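Local coordinates for dITP/XTP pyrophosphatase (Mycobacteroides abscessus, PDB 6WWD), which probably hydrolyses non-canonical purine nucleoside triphosphates such as XTP, dITP and ITP to their monophosphates and diphosphate, cleansing the nucleotide pool, at residues D[54-59]-D[70-75]. Sequence-based numbering, arbitrary orientation.
Sequences LIKARE and ADDSGL
Lys56 reaches from its helix along strand 70-75 and grips it at two points with its ammonium group. NZ lies 2.8 Å from the carbonyl O of Asp71, in a hydrogen bond nearly in line with the C=O (164°), and 3.0 Å from OD1 of Asp72, in a salt bridge. The carboxylate oxygen is met on its anti side, with the nitrogen 33° out of the carboxylate plane, and the two side chains cross at about a right angle. The lysine chain leaves the helix toward the strand and, bent at chi2 and chi3, brings NZ to both oxygens. Nearer the helix backbone, Lys56 CB rests 3.6 Å from Ala70 CB. That methyl also faces Ala57, whose CB is 4.0 Å from Ala70 CB. The axes of the two segments come within 7.1 Å, a closeness consistent with these small alanines at the crossing. Helix segment 54-59 runs at 159° to strand segment 70-75; they belong to helix 49-64 and strand 67-77 of the central mixed sheet in this HAM1-family fold, joined by a short turn. Asp72 is the predicted proton acceptor and magnesium ligand. Its CB already points to the helix, and CG, anti to the backbone N and beside the carbonyl carbon, sets where OD1 meets NZ; Phe49, Asn52 and Ala53 pack against this side chain. Glu44 forms a second salt bridge with Lys56 NZ, placing the ammonium by two acidic side chains and probably easing the repulsion between them.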
# COMPACT_ATOMS: atom_id res chain seq x y z
N LEU D 54 -7.22 -0.81 -16.30
CA LEU D 54 -6.57 -1.85 -17.10
C LEU D 54 -7.45 -3.09 -17.24
O LEU D 54 -7.53 -3.67 -18.32
CB LEU D 54 -5.21 -2.22 -16.49
CG LEU D 54 -4.07 -1.32 -16.95
CD1 LEU D 54 -2.79 -1.57 -16.09
CD2 LEU D 54 -3.80 -1.59 -18.44
N ILE D 55 -8.10 -3.51 -16.16
CA ILE D 55 -8.98 -4.67 -16.26
C ILE D 55 -10.04 -4.42 -17.32
O ILE D 55 -10.31 -5.28 -18.17
CB ILE D 55 -9.60 -5.01 -14.90
CG1 ILE D 55 -8.54 -5.58 -13.95
CG2 ILE D 55 -10.73 -6.02 -15.09
CD1 ILE D 55 -9.02 -5.72 -12.52
N LYS D 56 -10.64 -3.23 -17.32
CA LYS D 56 -11.70 -2.95 -18.29
C LYS D 56 -11.16 -2.90 -19.72
O LYS D 56 -11.82 -3.38 -20.65
CB LYS D 56 -12.39 -1.63 -17.95
CG LYS D 56 -13.59 -1.84 -17.05
CD LYS D 56 -13.68 -0.82 -15.94
CE LYS D 56 -13.76 0.58 -16.47
NZ LYS D 56 -14.29 1.48 -15.41
N ALA D 57 -9.97 -2.33 -19.92
CA ALA D 57 -9.45 -2.24 -21.28
C ALA D 57 -9.06 -3.61 -21.82
O ALA D 57 -9.31 -3.91 -23.00
CB ALA D 57 -8.26 -1.27 -21.34
N ARG D 58 -8.44 -4.47 -20.98
CA ARG D 58 -8.11 -5.82 -21.42
C ARG D 58 -9.36 -6.55 -21.88
O ARG D 58 -9.35 -7.25 -22.90
CB ARG D 58 -7.47 -6.63 -20.28
CG ARG D 58 -6.13 -6.17 -19.83
CD ARG D 58 -5.56 -7.11 -18.78
NE ARG D 58 -4.39 -6.49 -18.16
CZ ARG D 58 -4.32 -6.14 -16.88
NH1 ARG D 58 -5.34 -6.38 -16.06
NH2 ARG D 58 -3.22 -5.58 -16.42
N GLU D 59 -10.43 -6.42 -21.11
CA GLU D 59 -11.69 -7.07 -21.45
C GLU D 59 -12.21 -6.58 -22.79
O GLU D 59 -12.70 -7.36 -23.61
CB GLU D 59 -12.70 -6.83 -20.34
CG GLU D 59 -12.53 -7.75 -19.16
CD GLU D 59 -12.85 -9.20 -19.51
OE1 GLU D 59 -14.00 -9.48 -19.90
OE2 GLU D 59 -11.95 -10.05 -19.41
N ALA D 70 -10.08 2.57 -21.66
CA ALA D 70 -11.06 2.52 -20.58
C ALA D 70 -10.67 3.55 -19.54
O ALA D 70 -9.50 3.89 -19.40
CB ALA D 70 -11.13 1.14 -19.94
N ASP D 71 -11.66 4.03 -18.79
CA ASP D 71 -11.36 5.01 -17.75
C ASP D 71 -11.95 4.56 -16.42
O ASP D 71 -12.74 3.62 -16.34
CB ASP D 71 -11.81 6.41 -18.17
CG ASP D 71 -13.20 6.44 -18.69
OD1 ASP D 71 -14.09 5.84 -18.03
OD2 ASP D 71 -13.40 7.00 -19.78
N ASP D 72 -11.49 5.23 -15.36
CA ASP D 72 -11.89 4.88 -14.00
C ASP D 72 -11.55 6.04 -13.09
O ASP D 72 -10.38 6.41 -12.99
CB ASP D 72 -11.17 3.61 -13.55
CG ASP D 72 -11.97 2.83 -12.54
OD1 ASP D 72 -12.60 1.83 -12.93
OD2 ASP D 72 -11.99 3.24 -11.37
N SER D 73 -12.56 6.61 -12.43
CA SER D 73 -12.40 7.84 -11.67
C SER D 73 -13.08 7.70 -10.32
O SER D 73 -13.96 6.84 -10.14
CB SER D 73 -12.98 9.06 -12.40
OG SER D 73 -12.41 9.14 -13.69
N GLY D 74 -12.68 8.55 -9.38
CA GLY D 74 -13.34 8.55 -8.08
C GLY D 74 -12.55 9.35 -7.07
O GLY D 74 -11.75 10.22 -7.43
N LEU D 75 -12.83 9.08 -5.79
CA LEU D 75 -12.26 9.82 -4.67
C LEU D 75 -11.40 8.91 -3.81
O LEU D 75 -11.81 7.80 -3.47
CB LEU D 75 -13.39 10.46 -3.85
CG LEU D 75 -13.04 11.31 -2.63
CD1 LEU D 75 -12.34 12.60 -3.06
CD2 LEU D 75 -14.34 11.63 -1.91